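Local coordinates for kelch repeat and BTB domain-containing protein A55 (Vaccinia virus WR, PDB 6I2M) that probably serves as a substrate-specific adapter of cullin-3 E3 ubiquitin ligases, directing host proteins to ubiquitination and proteasomal degradation, at residues Ile154-Glu164 / Ile187-Thr195. Residues are numbered along the deposited sequence; the frame is centred on the assembly and turned at random.
Sequences INDENFKYLTE and ILIKWLEST
Trp-191 sets the edge of its indole against the face of the Phe-159 ring in an offset edge-to-face pair, the two planes at 89° and the phenyl and five-membered ring centroids 5.5 Å apart. Phe-159 reaches the helix because its CG lies anti to the backbone N (chi1 -166°), which brings CE2 to 3.6 Å from Trp-191 CA. The opposite face of that phenyl is taken by its own loop, with Ile-154 CA over the ring centre. Beyond the phenyl, Trp-191 NE1 donates a hydrogen bond to Leu-162 O at 3.0 Å; the acceptor sits almost in the indole plane, so the bond helps fix the ring's rotation. Thr-195 CG2 rests on one indole face and also meets Lys-160 O at 3.4 Å, while Thr-195 OG1 hydrogen-bonds back to Trp-191 O. One helical turn before Trp-191, Ile-187 CG2 packs on Ile-154 CG2 at 3.8 Å. Lys-190 bends at chi2 and chi4, its CG passing Ile-154 CD1, to bring NZ to 3.1 Å from Asn-155 OD1 in a hydrogen bond at the margin of this apolar patch. Met-167 of helix 164-171 touches Phe-159, Leu-162 and Trp-191, adding a third element to the packing. Here the loop between helices 150-153 and 164-171 is packed against helix 184-195, as part of the all-helical BACK domain that follows the BTB domain in BTB-Kelch proteins.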
loop_
_atom_site.group_PDB
_atom_site.type_symbol
_atom_site.label_atom_id
_atom_site.label_comp_id
_atom_site.label_asym_id
_atom_site.label_seq_id
_atom_site.Cartn_x
_atom_site.Cartn_y
_atom_site.Cartn_z
ATOM N N ILE A 154 -13.314 39.363 -22.624
ATOM C CA ILE A 154 -14.286 39.755 -23.661
ATOM C C ILE A 154 -13.681 39.665 -25.078
ATOM O O ILE A 154 -14.420 39.516 -26.053
ATOM C CB ILE A 154 -14.967 41.130 -23.398
ATOM C CG1 ILE A 154 -13.941 42.282 -23.278
ATOM C CG2 ILE A 154 -15.905 41.063 -22.187
ATOM C CD1 ILE A 154 -14.457 43.664 -23.673
ATOM N N ASN A 155 -12.338 39.734 -25.172
ATOM C CA ASN A 155 -11.572 39.648 -26.418
ATOM C C ASN A 155 -10.968 38.243 -26.630
ATOM O O ASN A 155 -10.472 37.953 -27.722
ATOM C CB ASN A 155 -10.476 40.719 -26.443
ATOM C CG ASN A 155 -10.992 42.127 -26.260
ATOM O OD1 ASN A 155 -11.571 42.730 -27.171
ATOM N ND2 ASN A 155 -10.790 42.680 -25.074
ATOM N N ASP A 156 -11.024 37.379 -25.590
ATOM C CA ASP A 156 -10.508 36.005 -25.595
ATOM C C ASP A 156 -11.293 35.098 -26.558
ATOM O O ASP A 156 -12.466 35.361 -26.835
ATOM C CB ASP A 156 -10.510 35.429 -24.162
ATOM C CG ASP A 156 -9.730 34.141 -23.970
ATOM O OD1 ASP A 156 -8.507 34.139 -24.236
ATOM O OD2 ASP A 156 -10.338 33.139 -23.534
ATOM N N GLU A 157 -10.630 34.042 -27.074
ATOM C CA GLU A 157 -11.180 33.063 -28.021
ATOM C C GLU A 157 -12.355 32.254 -27.457
ATOM O O GLU A 157 -13.336 32.032 -28.169
ATOM C CB GLU A 157 -10.076 32.102 -28.504
ATOM C CG GLU A 157 -9.020 32.739 -29.390
ATOM C CD GLU A 157 -7.877 31.812 -29.759
ATOM O OE1 GLU A 157 -8.095 30.896 -30.586
ATOM O OE2 GLU A 157 -6.762 32.005 -29.225
ATOM N N ASN A 158 -12.251 31.815 -26.185
ATOM C CA ASN A 158 -13.247 30.989 -25.493
ATOM C C ASN A 158 -14.512 31.744 -25.027
ATOM O O ASN A 158 -15.430 31.111 -24.498
ATOM C CB ASN A 158 -12.601 30.248 -24.313
ATOM C CG ASN A 158 -11.418 29.382 -24.681
ATOM O OD1 ASN A 158 -11.542 28.374 -25.386
ATOM N ND2 ASN A 158 -10.242 29.754 -24.199
ATOM N N PHE A 159 -14.569 33.076 -25.240
ATOM C CA PHE A 159 -15.694 33.933 -24.845
ATOM C C PHE A 159 -17.014 33.606 -25.555
ATOM O O PHE A 159 -18.082 33.805 -24.970
ATOM C CB PHE A 159 -15.329 35.416 -25.016
ATOM C CG PHE A 159 -16.272 36.394 -24.351
ATOM C CD1 PHE A 159 -16.381 36.450 -22.965
ATOM C CD2 PHE A 159 -17.024 37.282 -25.108
ATOM C CE1 PHE A 159 -17.250 37.355 -22.352
ATOM C CE2 PHE A 159 -17.884 38.195 -24.491
ATOM C CZ PHE A 159 -18.001 38.218 -23.120
ATOM N N LYS A 160 -16.938 33.099 -26.799
ATOM C CA LYS A 160 -18.095 32.729 -27.622
ATOM C C LYS A 160 -18.876 31.517 -27.082
ATOM O O LYS A 160 -20.076 31.405 -27.338
ATOM C CB LYS A 160 -17.686 32.518 -29.097
ATOM C CG LYS A 160 -16.591 31.469 -29.320
ATOM C CD LYS A 160 -16.217 31.342 -30.787
ATOM C CE LYS A 160 -15.134 30.314 -30.996
ATOM N NZ LYS A 160 -14.807 30.143 -32.435
ATOM N N TYR A 161 -18.195 30.620 -26.340
ATOM C CA TYR A 161 -18.781 29.403 -25.772
ATOM C C TYR A 161 -19.675 29.648 -24.546
ATOM O O TYR A 161 -20.471 28.771 -24.201
ATOM C CB TYR A 161 -17.691 28.359 -25.461
ATOM C CG TYR A 161 -16.884 27.941 -26.672
ATOM C CD1 TYR A 161 -17.369 26.988 -27.564
ATOM C CD2 TYR A 161 -15.631 28.490 -26.921
ATOM C CE1 TYR A 161 -16.632 26.602 -28.683
ATOM C CE2 TYR A 161 -14.882 28.109 -28.034
ATOM C CZ TYR A 161 -15.387 27.166 -28.914
ATOM O OH TYR A 161 -14.655 26.787 -30.013
ATOM N N LEU A 162 -19.554 30.831 -23.899
ATOM C CA LEU A 162 -20.357 31.197 -22.726
ATOM C C LEU A 162 -21.819 31.422 -23.112
ATOM O O LEU A 162 -22.110 32.209 -24.017
ATOM C CB LEU A 162 -19.778 32.428 -21.998
ATOM C CG LEU A 162 -18.468 32.220 -21.229
ATOM C CD1 LEU A 162 -17.723 33.522 -21.073
ATOM C CD2 LEU A 162 -18.711 31.594 -19.860
ATOM N N THR A 163 -22.730 30.696 -22.439
ATOM C CA THR A 163 -24.180 30.727 -22.676
ATOM C C THR A 163 -24.833 32.059 -22.270
ATOM O O THR A 163 -24.226 32.853 -21.547
ATOM C CB THR A 163 -24.868 29.520 -22.005
ATOM O OG1 THR A 163 -24.581 29.518 -20.607
ATOM C CG2 THR A 163 -24.467 28.184 -22.628
ATOM N N GLU A 164 -26.075 32.289 -22.752
ATOM C CA GLU A 164 -26.896 33.476 -22.484
ATOM C C GLU A 164 -27.200 33.609 -20.984
ATOM O O GLU A 164 -27.120 34.713 -20.444
ATOM C CB GLU A 164 -28.202 33.406 -23.296
ATOM C CG GLU A 164 -29.004 34.696 -23.322
ATOM C CD GLU A 164 -30.441 34.522 -23.768
ATOM O OE1 GLU A 164 -31.339 34.553 -22.897
ATOM O OE2 GLU A 164 -30.671 34.353 -24.987
ATOM N N ILE A 187 -19.774 45.091 -22.585
ATOM C CA ILE A 187 -19.453 43.666 -22.418
ATOM C C ILE A 187 -20.511 42.837 -23.178
ATOM O O ILE A 187 -20.161 41.856 -23.841
ATOM C CB ILE A 187 -19.331 43.298 -20.903
ATOM C CG1 ILE A 187 -18.062 43.934 -20.284
ATOM C CG2 ILE A 187 -19.341 41.774 -20.666
ATOM C CD1 ILE A 187 -18.167 44.316 -18.800
ATOM N N LEU A 188 -21.790 43.270 -23.105
ATOM C CA LEU A 188 -22.937 42.660 -23.786
ATOM C C LEU A 188 -22.782 42.777 -25.312
ATOM O O LEU A 188 -23.086 41.818 -26.022
ATOM C CB LEU A 188 -24.250 43.321 -23.310
ATOM C CG LEU A 188 -25.572 42.751 -23.843
ATOM C CD1 LEU A 188 -26.014 41.530 -23.049
ATOM C CD2 LEU A 188 -26.665 43.800 -23.801
ATOM N N ILE A 189 -22.290 43.942 -25.801
ATOM C CA ILE A 189 -22.043 44.217 -27.225
ATOM C C ILE A 189 -20.975 43.255 -27.770
ATOM O O ILE A 189 -21.195 42.636 -28.812
ATOM C CB ILE A 189 -21.719 45.726 -27.479
ATOM C CG1 ILE A 189 -22.974 46.603 -27.253
ATOM C CG2 ILE A 189 -21.136 45.968 -28.887
ATOM C CD1 ILE A 189 -22.699 48.067 -26.850
ATOM N N LYS A 190 -19.852 43.092 -27.033
ATOM C CA LYS A 190 -18.746 42.194 -27.388
ATOM C C LYS A 190 -19.173 40.722 -27.438
ATOM O O LYS A 190 -18.624 39.965 -28.241
ATOM C CB LYS A 190 -17.543 42.389 -26.450
ATOM C CG LYS A 190 -16.694 43.618 -26.774
ATOM C CD LYS A 190 -15.612 43.327 -27.818
ATOM C CE LYS A 190 -14.780 44.542 -28.154
ATOM N NZ LYS A 190 -13.785 44.853 -27.092
ATOM N N TRP A 191 -20.155 40.326 -26.599
ATOM C CA TRP A 191 -20.697 38.965 -26.575
ATOM C C TRP A 191 -21.590 38.736 -27.792
ATOM O O TRP A 191 -21.493 37.685 -28.426
ATOM C CB TRP A 191 -21.456 38.683 -25.266
ATOM C CG TRP A 191 -21.950 37.269 -25.149
ATOM C CD1 TRP A 191 -21.216 36.168 -24.819
ATOM C CD2 TRP A 191 -23.288 36.807 -25.382
ATOM N NE1 TRP A 191 -22.014 35.048 -24.824
ATOM C CE2 TRP A 191 -23.291 35.410 -25.166
ATOM C CE3 TRP A 191 -24.489 37.439 -25.747
ATOM C CZ2 TRP A 191 -24.449 34.635 -25.303
ATOM C CZ3 TRP A 191 -25.635 36.670 -25.882
ATOM C CH2 TRP A 191 -25.609 35.287 -25.662
ATOM N N LEU A 192 -22.431 39.736 -28.136
ATOM C CA LEU A 192 -23.329 39.699 -29.295
ATOM C C LEU A 192 -22.552 39.776 -30.620
ATOM O O LEU A 192 -23.083 39.382 -31.659
ATOM C CB LEU A 192 -24.382 40.821 -29.212
ATOM C CG LEU A 192 -25.491 40.646 -28.168
ATOM C CD1 LEU A 192 -26.026 41.989 -27.717
ATOM C CD2 LEU A 192 -26.626 39.780 -28.699
ATOM N N GLU A 193 -21.297 40.271 -30.576
ATOM C CA GLU A 193 -20.400 40.379 -31.730
ATOM C C GLU A 193 -19.610 39.079 -31.929
ATOM O O GLU A 193 -19.344 38.699 -33.069
ATOM C CB GLU A 193 -19.439 41.570 -31.568
ATOM C CG GLU A 193 -20.059 42.916 -31.906
ATOM C CD GLU A 193 -19.877 43.385 -33.335
ATOM O OE1 GLU A 193 -20.358 42.694 -34.262
ATOM O OE2 GLU A 193 -19.263 44.459 -33.528
ATOM N N SER A 194 -19.242 38.404 -30.817
ATOM C CA SER A 194 -18.487 37.146 -30.818
ATOM C C SER A 194 -19.364 35.932 -31.141
ATOM O O SER A 194 -18.900 35.017 -31.825
ATOM C CB SER A 194 -17.784 36.941 -29.479
ATOM O OG SER A 194 -16.883 37.999 -29.195
ATOM N N THR A 195 -20.619 35.920 -30.644
ATOM C CA THR A 195 -21.578 34.828 -30.856
ATOM C C THR A 195 -22.422 35.018 -32.124
ATOM O O THR A 195 -22.834 34.024 -32.729
ATOM C CB THR A 195 -22.471 34.620 -29.620
ATOM O OG1 THR A 195 -23.224 35.807 -29.368
ATOM C CG2 THR A 195 -21.685 34.215 -28.377
#